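Local coordinates for protein 2',5'-phosphodiesterase 12 (Homo sapiens, PDB 4Z0V) that belongs to the endonuclease/exonuclease/phosphatase family and has a magnesium-containing DNase I-like domain preceded by a smaller beta-rich domain, at residues S226-S231 against V268-S273; K279-A284 against G319-F324; C108-R113 against S425-H430; P378-Y383 against P410-V415. All blocks are in the same frame, centred on the assembly; numbering follows the deposited sequence.

Interactions 1 and 2 are neighbours in one mixed sheet, their centres about 9 Å apart. Strands 265-273 and 280-287 join them, and Ser269 O of interaction 1 lies 2.8 Å from Val283 N of interaction 2, a probable hydrogen bond. Interactions 3 and 4 form a second pair, centres about 10 Å apart, where Asp429 O approaches Tyr383 N at 3.2 Å, again probably bonded. Between the pairs, about 29 Å separates the centres of interactions 1 and 3, and the nearest atoms of interactions 2 and 4 are about 12 Å apart. The magnesium ion is near the second pair, about 12 Å from the nearest side-chain atoms of both His426 and Tyr383.

Interaction 1 (S226-S231 against V268-S273); sequences SQHDIS and VSVLQS
Asp229 OD1 is gripped by two donors: the backbone N of Val268, at 2.9 Å, and water 1, at 2.8 Å. The amide meets OD1 on its anti side, 29° out of the carboxylate plane. The side chain thus supplies an acceptor to strand 265-273 where residues 228-229 interrupt the pairing of strand 222-231. The other oxygen, OD2, is in a salt bridge with Arg206, and the carboxylate is held through both oxygens. Water 1 also accepts from Gln227 NE2 and bonds to Ser269 OG, tying together the side chains of the Gln227-Ser269 non-hydrogen-bonded pair.

Ladder bonds flank this network. His228 N donates to Val268 O at 2.8 Å, and Val270 N to Ser226 O at 2.9 Å in a nearly straight bond of 174°; the return bond from Ser226 N to Val270 O is weak. On the sheet face opposite Gln227, Ser226 OG sits 3.7 Å from Val270 CB and is hydrogen-bonded to His228 NE2 at 2.7 Å. That bond restrains the imidazole, whose CG lies anti to the carbonyl carbon (chi1 -50°). His228 CD2 is 3.9 Å from Val270 CG2, the ring meeting the methyl at a slant. Tyr317 is a further partner of Ser226 OG, and helix 295-316 packs on this face through Val312.

The arrangement is an antiparallel strand pair with an irregular end strand, at the margin of one mixed sheet of the DNase I-like fold.

Interaction 2 (K279-A284 against G319-F324); sequences KRICVA and GIPVIF
Ile320 leads into the second strand of a beta-alpha-beta unit, in which strand 280-287, helix 295-316 and parallel strand 322-327 follow one another, and its side chain lies against Arg280 and Cys282. Ile320 CB is 4.0 Å from Arg280 O. The Ile320 and Arg280 side chains cross at about a right angle, and Ile320 CG2 is 3.8 Å from both CB and NE of Arg280. The other branch, with CG1 wedged between the backbone N and the carbonyl carbon (chi1 59°), carries Ile320 CD1 to 3.9 Å from Cys282 CB; the side chain also touches Val270 of strand 265-273.

Next along the chain, Pro321 sets its CD against Arg280 O. The parallel ladder then starts: Cys282 N donates to Pro321 O at 2.9 Å, Ile323 N to Cys282 O, and Ala284 N to Ile323 O at 2.8 Å, all nearly straight. Side chains alternate about this ladder. Cys282, Val322, Ala284 and Phe324 share one face, where Ala284 and Phe324 reach Ile309 of helix 295-316. The other face turns to strand 433-439, with Trp439 against Ile281 and Leu437 against Ile323, and there Ile281 CD1 meets Ile323 CD1 at 3.5 Å.

Interaction 3 (C108-R113 against S425-H430); sequences CTFDHR and SHPSDH
Thr109 packs against the rim of the His426 imidazole, Thr109 OG1 lying 2.7 Å from His426 ND1 in a hydrogen bond near the ring plane. The contact ties a turn leading into the short, irregular helical turn near 110-113 to the loop that precedes strand 433-439 of the DNase I-like fold. The two side chains cross at about a right angle. With OG1 tucked between the backbone N and the carbonyl carbon (chi1 67°), Thr109 CG2 also stays on the histidine side, 3.9 Å from His426 CB.

A backbone bond reinforces the pairing: Thr109 N donates to Ser425 O at 3.0 Å, and the same oxygen lies close to Cys108 CA. Ser425 OG is bonded to Thr107 O, just before Cys108. Phe110 presents its edge to the proline, CE2 to Pro427 CD at 4.3 Å, while Cys108 CB sits over one face of the phenyl ring, toward the rim; helix 159-172 touches both Phe110 and Pro427 through Glu169.

Within the loop, Ser428 OG accepts from His430 N in an ST turn. The imidazole of His426 is held at both nitrogens: besides the ND1 bond, His426 NE2 donates to His430 O at 2.8 Å, with that oxygen only 2° out of the ring plane.

Interaction 4 (P378-Y383 against P410-V415); sequences PAYTNY and PSHEEV
Tyr380 OH and His412 ND1 share a 2.7 Å hydrogen bond that joins a buried tyrosine to the first turn of helix 412-416. The hydroxyl arrives at the edge of the imidazole, close to its plane, and the two rings meet rim to rim with their planes at 61°. Val415, three residues further along the helix, faces the phenol from the opposite direction: Val415 CB is 3.5 Å from Tyr380 OH, and Val415 CG1 comes 3.8 Å from Tyr380 CE1. That methyl does double duty, since it also lies over one face of the Tyr383 ring, 3.9 Å from the centroid, in a CH-pi contact. Tyr383 OH reaches the imidazole edge, 3.5 Å from His412 CE1, and Tyr383 CD2 stands 3.4 Å above the plane of the Tyr380 ring, over its centre. Tyr380, Tyr383 and His412 form an aromatic cluster, with Val415 packed against both tyrosines. With chi1 at -171°, the His412 side chain extends away from its own backbone N, which puts the imidazole beside the tyrosines.

In the next shell, water 2 links Tyr380 OH, through a weak bond, to Pro410 O. Ser411 and Glu414 make a capping box: Glu414 N donates to Ser411 OG at 3.1 Å, and Ser411 N to Glu414 OE1.

Beyond the cluster, Thr381 and Asn382 both face Gly389 in a classic beta bulge that seats strand 382-384 on strand 387-397, while Tyr383 pairs through its backbone with Asp429 and Leu421, and helix 412-416 packs against the tyrosines of this strand and the loop before it.

Interaction 1 (S226-S231 against V268-S273)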
loop_
_atom_site.group_PDB
_atom_site.type_symbol
_atom_site.label_atom_id
_atom_site.label_comp_id
_atom_site.label_asym_id
_atom_site.label_seq_id
_atom_site.Cartn_x
_atom_site.Cartn_y
_atom_site.Cartn_z
ATOM N N SER A 226 3.933 18.009 4.299
ATOM C CA SER A 226 4.979 17.644 5.246
ATOM C C SER A 226 4.877 16.184 5.660
ATOM O O SER A 226 3.864 15.529 5.409
ATOM C CB SER A 226 4.866 18.533 6.487
ATOM O OG SER A 226 3.592 18.370 7.075
ATOM N N GLN A 227 5.955 15.670 6.281
ATOM C CA GLN A 227 6.000 14.261 6.695
ATOM C C GLN A 227 6.401 14.184 8.158
ATOM O O GLN A 227 7.195 15.001 8.642
ATOM C CB GLN A 227 6.964 13.449 5.826
ATOM C CG GLN A 227 6.586 13.445 4.334
ATOM C CD GLN A 227 7.680 12.811 3.530
ATOM O OE1 GLN A 227 8.517 13.502 2.948
ATOM N NE2 GLN A 227 7.710 11.476 3.505
ATOM N N HIS A 228 5.808 13.236 8.889
ATOM C CA HIS A 228 6.025 13.162 10.337
ATOM C C HIS A 228 6.165 11.696 10.781
ATOM O O HIS A 228 5.510 11.234 11.718
ATOM C CB HIS A 228 4.855 13.867 11.045
ATOM C CG HIS A 228 4.576 15.240 10.497
ATOM N ND1 HIS A 228 5.228 16.356 10.989
ATOM C CD2 HIS A 228 3.763 15.623 9.481
ATOM C CE1 HIS A 228 4.781 17.382 10.275
ATOM N NE2 HIS A 228 3.914 16.987 9.347
ATOM N N ASP A 229 7.003 10.953 10.080
ATOM C CA ASP A 229 7.169 9.528 10.396
ATOM C C ASP A 229 7.892 9.301 11.716
ATOM O O ASP A 229 8.788 10.066 12.097
ATOM C CB ASP A 229 7.959 8.809 9.306
ATOM C CG ASP A 229 7.427 8.915 7.893
ATOM O OD1 ASP A 229 6.260 9.399 7.705
ATOM O OD2 ASP A 229 8.127 8.484 6.990
ATOM N N ILE A 230 7.531 8.226 12.401
ATOM C CA ILE A 230 8.219 7.877 13.650
ATOM C C ILE A 230 8.426 6.381 13.751
ATOM O O ILE A 230 7.715 5.604 13.111
ATOM C CB ILE A 230 7.463 8.363 14.932
ATOM C CG1 ILE A 230 6.011 7.787 15.012
ATOM C CG2 ILE A 230 7.487 9.908 15.099
ATOM C CD1 ILE A 230 5.330 7.837 16.463
ATOM N N SER A 231 9.384 5.985 14.613
ATOM C CA SER A 231 9.506 4.635 15.130
ATOM C C SER A 231 8.785 4.689 16.476
ATOM O O SER A 231 9.044 5.634 17.226
ATOM C CB SER A 231 10.967 4.229 15.294
ATOM O OG SER A 231 11.539 4.030 14.009
ATOM N N VAL A 268 3.467 9.156 8.482
ATOM C CA VAL A 268 2.461 10.195 8.556
ATOM C C VAL A 268 2.782 11.213 7.479
ATOM O O VAL A 268 3.901 11.751 7.448
ATOM C CB VAL A 268 2.335 10.860 9.948
ATOM C CG1 VAL A 268 1.300 11.984 9.919
ATOM C CG2 VAL A 268 1.987 9.850 11.053
ATOM N N SER A 269 1.784 11.514 6.664
ATOM C CA SER A 269 1.928 12.494 5.579
ATOM C C SER A 269 0.760 13.464 5.613
ATOM O O SER A 269 -0.394 13.024 5.624
ATOM C CB SER A 269 1.963 11.770 4.235
ATOM O OG SER A 269 2.855 10.663 4.260
ATOM N N VAL A 270 1.039 14.766 5.582
ATOM C CA VAL A 270 -0.042 15.749 5.556
ATOM C C VAL A 270 -0.189 16.216 4.118
ATOM O O VAL A 270 0.775 16.707 3.543
ATOM C CB VAL A 270 0.212 16.914 6.535
ATOM C CG1 VAL A 270 -0.831 18.021 6.339
ATOM C CG2 VAL A 270 0.199 16.408 7.986
ATOM N N LEU A 271 -1.404 16.073 3.555
ATOM C CA LEU A 271 -1.694 16.424 2.170
ATOM C C LEU A 271 -2.566 17.640 2.084
ATOM O O LEU A 271 -3.410 17.881 2.956
ATOM C CB LEU A 271 -2.423 15.254 1.453
ATOM C CG LEU A 271 -1.776 13.864 1.519
ATOM C CD1 LEU A 271 -2.644 12.850 0.824
ATOM C CD2 LEU A 271 -0.360 13.874 0.895
ATOM N N GLN A 272 -2.398 18.388 1.007
ATOM C CA GLN A 272 -3.253 19.538 0.771
ATOM C C GLN A 272 -4.067 19.306 -0.481
ATOM O O GLN A 272 -3.521 18.889 -1.510
ATOM C CB GLN A 272 -2.396 20.807 0.639
ATOM C CG GLN A 272 -3.083 21.958 -0.056
ATOM C CD GLN A 272 -4.048 22.648 0.845
ATOM O OE1 GLN A 272 -3.667 23.188 1.881
ATOM N NE2 GLN A 272 -5.305 22.721 0.413
ATOM N N SER A 273 -5.370 19.580 -0.397
ATOM C CA SER A 273 -6.260 19.431 -1.541
ATOM C C SER A 273 -5.926 20.469 -2.549
ATOM O O SER A 273 -5.730 21.640 -2.208
ATOM C CB SER A 273 -7.723 19.540 -1.115
ATOM O OG SER A 273 -8.607 19.467 -2.223
HETATM O O HOH W 1 5.555 10.291 5.143
#

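Interaction 2 (K279-A284 against G319-F324)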
loop_
_atom_site.group_PDB
_atom_site.type_symbol
_atom_site.label_atom_id
_atom_site.label_comp_id
_atom_site.label_asym_id
_atom_site.label_seq_id
_atom_site.Cartn_x
_atom_site.Cartn_y
_atom_site.Cartn_z
ATOM N N LYS A 279 -8.780 22.649 2.562
ATOM C CA LYS A 279 -8.780 21.249 2.921
ATOM C C LYS A 279 -7.415 20.584 2.935
ATOM O O LYS A 279 -6.728 20.419 1.913
ATOM C CB LYS A 279 -9.737 20.434 2.042
ATOM C CG LYS A 279 -11.177 20.500 2.554
ATOM C CD LYS A 279 -12.175 19.855 1.599
ATOM C CE LYS A 279 -13.589 19.818 2.161
ATOM N NZ LYS A 279 -14.156 21.172 2.424
ATOM N N ARG A 280 -7.059 20.172 4.152
ATOM C CA ARG A 280 -5.829 19.430 4.426
ATOM C C ARG A 280 -6.234 18.117 5.104
ATOM O O ARG A 280 -7.282 18.061 5.747
ATOM C CB ARG A 280 -4.847 20.266 5.287
ATOM C CG ARG A 280 -4.287 21.519 4.561
ATOM C CD ARG A 280 -3.509 22.539 5.422
ATOM N NE ARG A 280 -4.257 22.930 6.619
ATOM C CZ ARG A 280 -3.891 23.840 7.527
ATOM N NH1 ARG A 280 -2.773 24.560 7.362
ATOM N NH2 ARG A 280 -4.659 24.070 8.579
ATOM N N ILE A 281 -5.426 17.082 4.971
ATOM C CA ILE A 281 -5.754 15.814 5.614
ATOM C C ILE A 281 -4.455 15.146 6.026
ATOM O O ILE A 281 -3.437 15.233 5.331
ATOM C CB ILE A 281 -6.629 14.924 4.698
ATOM C CG1 ILE A 281 -7.128 13.658 5.439
ATOM C CG2 ILE A 281 -5.932 14.581 3.361
ATOM C CD1 ILE A 281 -8.524 13.277 4.969
ATOM N N CYS A 282 -4.484 14.563 7.193
ATOM C CA CYS A 282 -3.351 13.850 7.766
ATOM C C CYS A 282 -3.548 12.344 7.478
ATOM O O CYS A 282 -4.499 11.736 7.977
ATOM C CB CYS A 282 -3.286 14.143 9.264
ATOM S SG CYS A 282 -2.038 13.172 10.128
ATOM N N VAL A 283 -2.684 11.759 6.641
ATOM C CA VAL A 283 -2.777 10.338 6.254
ATOM C C VAL A 283 -1.716 9.546 7.002
ATOM O O VAL A 283 -0.511 9.782 6.806
ATOM C CB VAL A 283 -2.617 10.141 4.715
ATOM C CG1 VAL A 283 -2.672 8.652 4.363
ATOM C CG2 VAL A 283 -3.694 10.922 3.952
ATOM N N ALA A 284 -2.166 8.627 7.875
ATOM C CA ALA A 284 -1.251 7.825 8.650
ATOM C C ALA A 284 -1.343 6.377 8.176
ATOM O O ALA A 284 -2.403 5.924 7.710
ATOM C CB ALA A 284 -1.554 7.960 10.145
ATOM N N GLY A 319 -5.825 21.744 13.447
ATOM C CA GLY A 319 -7.018 20.912 13.445
ATOM C C GLY A 319 -7.419 20.422 12.082
ATOM O O GLY A 319 -8.314 20.989 11.449
ATOM N N ILE A 320 -6.720 19.398 11.598
ATOM C CA ILE A 320 -7.033 18.811 10.298
ATOM C C ILE A 320 -7.543 17.376 10.495
ATOM O O ILE A 320 -7.145 16.725 11.460
ATOM C CB ILE A 320 -5.825 18.874 9.347
ATOM C CG1 ILE A 320 -4.591 18.119 9.946
ATOM C CG2 ILE A 320 -5.507 20.342 9.035
ATOM C CD1 ILE A 320 -3.435 17.990 8.909
ATOM N N PRO A 321 -8.386 16.860 9.572
ATOM C CA PRO A 321 -8.922 15.509 9.761
ATOM C C PRO A 321 -7.909 14.418 9.443
ATOM O O PRO A 321 -6.859 14.700 8.883
ATOM C CB PRO A 321 -10.124 15.471 8.823
ATOM C CG PRO A 321 -9.787 16.415 7.740
ATOM C CD PRO A 321 -8.964 17.505 8.370
ATOM N N VAL A 322 -8.230 13.184 9.827
ATOM C CA VAL A 322 -7.309 12.053 9.724
ATOM C C VAL A 322 -7.883 10.853 8.995
ATOM O O VAL A 322 -9.063 10.528 9.108
ATOM C CB VAL A 322 -6.914 11.635 11.195
ATOM C CG1 VAL A 322 -6.098 10.333 11.222
ATOM C CG2 VAL A 322 -6.151 12.755 11.916
ATOM N N ILE A 323 -6.999 10.169 8.246
ATOM C CA ILE A 323 -7.237 8.851 7.655
ATOM C C ILE A 323 -6.122 8.015 8.232
ATOM O O ILE A 323 -4.965 8.429 8.142
ATOM C CB ILE A 323 -7.264 8.796 6.103
ATOM C CG1 ILE A 323 -8.459 9.573 5.529
ATOM C CG2 ILE A 323 -7.297 7.319 5.610
ATOM C CD1 ILE A 323 -8.307 9.861 4.033
ATOM N N PHE A 324 -6.439 6.888 8.851
ATOM C CA PHE A 324 -5.401 6.024 9.417
ATOM C C PHE A 324 -5.564 4.605 8.871
ATOM O O PHE A 324 -6.460 3.850 9.276
ATOM C CB PHE A 324 -5.460 6.061 10.962
ATOM C CG PHE A 324 -4.343 5.416 11.756
ATOM C CD1 PHE A 324 -3.261 4.803 11.117
ATOM C CD2 PHE A 324 -4.358 5.433 13.146
ATOM C CE1 PHE A 324 -2.210 4.242 11.861
ATOM C CE2 PHE A 324 -3.309 4.863 13.887
ATOM C CZ PHE A 324 -2.247 4.262 13.238
#

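Interaction 3 (C108-R113 against S425-H430)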
loop_
_atom_site.group_PDB
_atom_site.type_symbol
_atom_site.label_atom_id
_atom_site.label_comp_id
_atom_site.label_asym_id
_atom_site.label_seq_id
_atom_site.Cartn_x
_atom_site.Cartn_y
_atom_site.Cartn_z
ATOM N N CYS A 108 -8.344 -12.792 -12.008
ATOM C CA CYS A 108 -7.710 -12.287 -10.779
ATOM C C CYS A 108 -8.831 -11.878 -9.896
ATOM O O CYS A 108 -9.829 -11.400 -10.417
ATOM C CB CYS A 108 -6.749 -11.133 -11.028
ATOM S SG CYS A 108 -5.236 -11.614 -11.888
ATOM N N THR A 109 -8.641 -11.961 -8.573
ATOM C CA THR A 109 -9.690 -11.606 -7.604
ATOM C C THR A 109 -10.110 -10.142 -7.721
ATOM O O THR A 109 -11.239 -9.798 -7.374
ATOM C CB THR A 109 -9.219 -11.904 -6.192
ATOM O OG1 THR A 109 -8.148 -11.011 -5.887
ATOM C CG2 THR A 109 -8.799 -13.360 -6.008
ATOM N N PHE A 110 -9.189 -9.269 -8.164
ATOM C CA PHE A 110 -9.507 -7.856 -8.266
ATOM C C PHE A 110 -10.261 -7.504 -9.559
ATOM O O PHE A 110 -10.674 -6.350 -9.696
ATOM C CB PHE A 110 -8.209 -7.031 -8.133
ATOM C CG PHE A 110 -7.063 -7.485 -9.016
ATOM C CD1 PHE A 110 -7.062 -7.208 -10.380
ATOM C CD2 PHE A 110 -5.986 -8.192 -8.481
ATOM C CE1 PHE A 110 -5.982 -7.588 -11.185
ATOM C CE2 PHE A 110 -4.903 -8.571 -9.285
ATOM C CZ PHE A 110 -4.909 -8.266 -10.623
ATOM N N ASP A 111 -10.424 -8.454 -10.533
ATOM C CA ASP A 111 -11.139 -8.145 -11.792
ATOM C C ASP A 111 -12.569 -7.633 -11.541
ATOM O O ASP A 111 -12.947 -6.596 -12.081
ATOM C CB ASP A 111 -11.184 -9.339 -12.740
ATOM C CG ASP A 111 -9.843 -9.797 -13.265
ATOM O OD1 ASP A 111 -8.880 -8.995 -13.232
ATOM O OD2 ASP A 111 -9.754 -10.954 -13.714
ATOM N N HIS A 112 -13.336 -8.337 -10.693
ATOM C CA HIS A 112 -14.697 -7.920 -10.369
ATOM C C HIS A 112 -14.673 -6.618 -9.548
ATOM O O HIS A 112 -15.527 -5.773 -9.719
ATOM C CB HIS A 112 -15.418 -9.027 -9.582
ATOM C CG HIS A 112 -16.817 -8.641 -9.223
ATOM N ND1 HIS A 112 -17.811 -8.557 -10.189
ATOM C CD2 HIS A 112 -17.332 -8.264 -8.027
ATOM C CE1 HIS A 112 -18.906 -8.174 -9.543
ATOM N NE2 HIS A 112 -18.663 -7.966 -8.248
ATOM N N ARG A 113 -13.659 -6.453 -8.685
ATOM C CA ARG A 113 -13.531 -5.270 -7.824
ATOM C C ARG A 113 -13.337 -4.014 -8.655
ATOM O O ARG A 113 -13.874 -2.974 -8.303
ATOM C CB ARG A 113 -12.344 -5.472 -6.864
ATOM C CG ARG A 113 -12.511 -6.716 -5.996
ATOM C CD ARG A 113 -11.464 -6.740 -4.895
ATOM N NE ARG A 113 -11.867 -5.907 -3.762
ATOM C CZ ARG A 113 -11.077 -5.602 -2.744
ATOM N NH1 ARG A 113 -9.815 -6.016 -2.726
ATOM N NH2 ARG A 113 -11.546 -4.895 -1.724
ATOM N N SER A 425 -4.119 -16.094 -8.777
ATOM C CA SER A 425 -5.096 -15.058 -9.053
ATOM C C SER A 425 -5.081 -13.925 -8.021
ATOM O O SER A 425 -5.861 -12.990 -8.145
ATOM C CB SER A 425 -6.490 -15.685 -9.105
ATOM O OG SER A 425 -6.537 -16.661 -10.133
ATOM N N HIS A 426 -4.211 -14.012 -7.002
ATOM C CA HIS A 426 -4.189 -13.037 -5.908
ATOM C C HIS A 426 -2.757 -12.893 -5.388
ATOM O O HIS A 426 -2.180 -13.865 -4.900
ATOM C CB HIS A 426 -5.140 -13.526 -4.808
ATOM C CG HIS A 426 -5.400 -12.473 -3.788
ATOM N ND1 HIS A 426 -6.448 -11.596 -3.919
ATOM C CD2 HIS A 426 -4.682 -12.140 -2.691
ATOM C CE1 HIS A 426 -6.365 -10.772 -2.886
ATOM N NE2 HIS A 426 -5.327 -11.070 -2.108
ATOM N N PRO A 427 -2.164 -11.683 -5.510
ATOM C CA PRO A 427 -0.723 -11.543 -5.248
ATOM C C PRO A 427 -0.263 -11.309 -3.811
ATOM O O PRO A 427 0.891 -10.929 -3.612
ATOM C CB PRO A 427 -0.363 -10.325 -6.112
ATOM C CG PRO A 427 -1.625 -9.445 -6.001
ATOM C CD PRO A 427 -2.728 -10.454 -6.129
ATOM N N SER A 428 -1.117 -11.496 -2.818
ATOM C CA SER A 428 -0.673 -11.279 -1.434
ATOM C C SER A 428 -1.386 -12.285 -0.531
ATOM O O SER A 428 -2.318 -12.928 -0.987
ATOM C CB SER A 428 -0.997 -9.841 -1.008
ATOM O OG SER A 428 -0.727 -9.682 0.380
ATOM N N ASP A 429 -0.967 -12.423 0.733
ATOM C CA ASP A 429 -1.729 -13.245 1.670
ATOM C C ASP A 429 -2.825 -12.370 2.312
ATOM O O ASP A 429 -3.686 -12.879 3.020
ATOM C CB ASP A 429 -0.833 -13.919 2.722
ATOM C CG ASP A 429 0.096 -13.035 3.528
ATOM O OD1 ASP A 429 0.384 -11.907 3.085
ATOM O OD2 ASP A 429 0.663 -13.530 4.509
ATOM N N HIS A 430 -2.795 -11.048 2.047
ATOM C CA HIS A 430 -3.830 -10.109 2.490
ATOM C C HIS A 430 -4.684 -9.680 1.310
ATOM O O HIS A 430 -4.291 -9.859 0.161
ATOM C CB HIS A 430 -3.211 -8.870 3.152
ATOM C CG HIS A 430 -2.599 -9.119 4.492
ATOM N ND1 HIS A 430 -3.162 -8.592 5.651
ATOM C CD2 HIS A 430 -1.461 -9.766 4.813
ATOM C CE1 HIS A 430 -2.364 -8.967 6.644
ATOM N NE2 HIS A 430 -1.326 -9.677 6.191
#

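Interaction 4 (P378-Y383 against P410-V415)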
loop_
_atom_site.group_PDB
_atom_site.type_symbol
_atom_site.label_atom_id
_atom_site.label_comp_id
_atom_site.label_asym_id
_atom_site.label_seq_id
_atom_site.Cartn_x
_atom_site.Cartn_y
_atom_site.Cartn_z
ATOM N N PRO A 378 -14.880 -7.023 7.789
ATOM C CA PRO A 378 -15.015 -8.199 6.907
ATOM C C PRO A 378 -14.724 -9.500 7.650
ATOM O O PRO A 378 -14.032 -9.490 8.676
ATOM C CB PRO A 378 -13.946 -7.963 5.828
ATOM C CG PRO A 378 -13.669 -6.500 5.854
ATOM C CD PRO A 378 -13.850 -6.080 7.287
ATOM N N ALA A 379 -15.224 -10.625 7.117
ATOM C CA ALA A 379 -14.975 -11.961 7.663
ATOM C C ALA A 379 -13.447 -12.158 7.799
ATOM O O ALA A 379 -12.971 -12.683 8.798
ATOM C CB ALA A 379 -15.593 -13.030 6.748
ATOM N N TYR A 380 -12.669 -11.626 6.827
ATOM C CA TYR A 380 -11.198 -11.676 6.905
ATOM C C TYR A 380 -10.582 -10.740 5.863
ATOM O O TYR A 380 -11.206 -10.441 4.844
ATOM C CB TYR A 380 -10.637 -13.125 6.699
ATOM C CG TYR A 380 -11.213 -13.807 5.476
ATOM C CD1 TYR A 380 -10.736 -13.517 4.200
ATOM C CD2 TYR A 380 -12.210 -14.774 5.596
ATOM C CE1 TYR A 380 -11.282 -14.117 3.068
ATOM C CE2 TYR A 380 -12.763 -15.385 4.470
ATOM C CZ TYR A 380 -12.311 -15.036 3.207
ATOM O OH TYR A 380 -12.846 -15.623 2.090
ATOM N N THR A 381 -9.364 -10.296 6.129
ATOM C CA THR A 381 -8.549 -9.499 5.199
ATOM C C THR A 381 -7.229 -10.246 4.979
ATOM O O THR A 381 -6.383 -9.805 4.214
ATOM C CB THR A 381 -8.324 -8.059 5.721
ATOM O OG1 THR A 381 -7.565 -8.120 6.922
ATOM C CG2 THR A 381 -9.632 -7.312 5.990
ATOM N N ASN A 382 -7.037 -11.347 5.703
ATOM C CA ASN A 382 -5.863 -12.196 5.615
ATOM C C ASN A 382 -6.362 -13.632 5.588
ATOM O O ASN A 382 -7.148 -13.993 6.459
ATOM C CB ASN A 382 -4.930 -11.926 6.781
ATOM C CG ASN A 382 -3.743 -12.871 6.877
ATOM O OD1 ASN A 382 -3.604 -13.586 7.841
ATOM N ND2 ASN A 382 -2.802 -12.809 5.954
ATOM N N TYR A 383 -5.995 -14.426 4.557
ATOM C CA TYR A 383 -6.548 -15.797 4.477
ATOM C C TYR A 383 -5.467 -16.762 4.000
ATOM O O TYR A 383 -5.127 -16.785 2.816
ATOM C CB TYR A 383 -7.763 -15.809 3.541
ATOM C CG TYR A 383 -8.572 -17.082 3.637
ATOM C CD1 TYR A 383 -8.202 -18.222 2.927
ATOM C CD2 TYR A 383 -9.672 -17.170 4.487
ATOM C CE1 TYR A 383 -8.946 -19.394 3.006
ATOM C CE2 TYR A 383 -10.406 -18.350 4.598
ATOM C CZ TYR A 383 -10.028 -19.462 3.862
ATOM O OH TYR A 383 -10.703 -20.647 3.983
ATOM N N PRO A 410 -13.131 -9.846 -2.454
ATOM C CA PRO A 410 -13.444 -11.013 -3.303
ATOM C C PRO A 410 -14.335 -12.003 -2.563
ATOM O O PRO A 410 -14.306 -12.056 -1.318
ATOM C CB PRO A 410 -12.063 -11.658 -3.547
ATOM C CG PRO A 410 -11.081 -10.562 -3.352
ATOM C CD PRO A 410 -11.671 -9.706 -2.246
ATOM N N SER A 411 -15.116 -12.793 -3.302
ATOM C CA SER A 411 -15.974 -13.794 -2.633
ATOM C C SER A 411 -15.132 -14.899 -1.979
ATOM O O SER A 411 -13.983 -15.132 -2.366
ATOM C CB SER A 411 -16.923 -14.428 -3.648
ATOM O OG SER A 411 -16.148 -15.249 -4.510
ATOM N N HIS A 412 -15.732 -15.641 -1.045
ATOM C CA HIS A 412 -15.046 -16.749 -0.406
ATOM C C HIS A 412 -14.677 -17.814 -1.462
ATOM O O HIS A 412 -13.625 -18.435 -1.348
ATOM C CB HIS A 412 -15.911 -17.330 0.729
ATOM C CG HIS A 412 -15.186 -18.338 1.562
ATOM N ND1 HIS A 412 -14.141 -17.968 2.394
ATOM C CD2 HIS A 412 -15.345 -19.682 1.632
ATOM C CE1 HIS A 412 -13.708 -19.085 2.955
ATOM N NE2 HIS A 412 -14.393 -20.145 2.520
ATOM N N GLU A 413 -15.519 -17.996 -2.511
ATOM C CA GLU A 413 -15.211 -18.955 -3.591
ATOM C C GLU A 413 -13.925 -18.534 -4.333
ATOM O O GLU A 413 -13.042 -19.365 -4.559
ATOM C CB GLU A 413 -16.387 -19.080 -4.574
ATOM N N GLU A 414 -13.782 -17.221 -4.609
ATOM C CA GLU A 414 -12.600 -16.664 -5.265
ATOM C C GLU A 414 -11.350 -16.834 -4.398
ATOM O O GLU A 414 -10.290 -17.162 -4.909
ATOM C CB GLU A 414 -12.824 -15.173 -5.547
ATOM C CG GLU A 414 -13.676 -14.891 -6.770
ATOM C CD GLU A 414 -13.711 -13.407 -7.057
ATOM O OE1 GLU A 414 -14.365 -12.661 -6.293
ATOM O OE2 GLU A 414 -13.047 -12.986 -8.028
ATOM N N VAL A 415 -11.491 -16.632 -3.085
ATOM C CA VAL A 415 -10.401 -16.707 -2.138
ATOM C C VAL A 415 -9.927 -18.153 -1.986
ATOM O O VAL A 415 -8.733 -18.363 -1.781
ATOM C CB VAL A 415 -10.836 -16.083 -0.770
ATOM C CG1 VAL A 415 -9.855 -16.426 0.346
ATOM C CG2 VAL A 415 -10.972 -14.574 -0.892
HETATM O O HOH W 2 -14.080 -13.256 1.214
#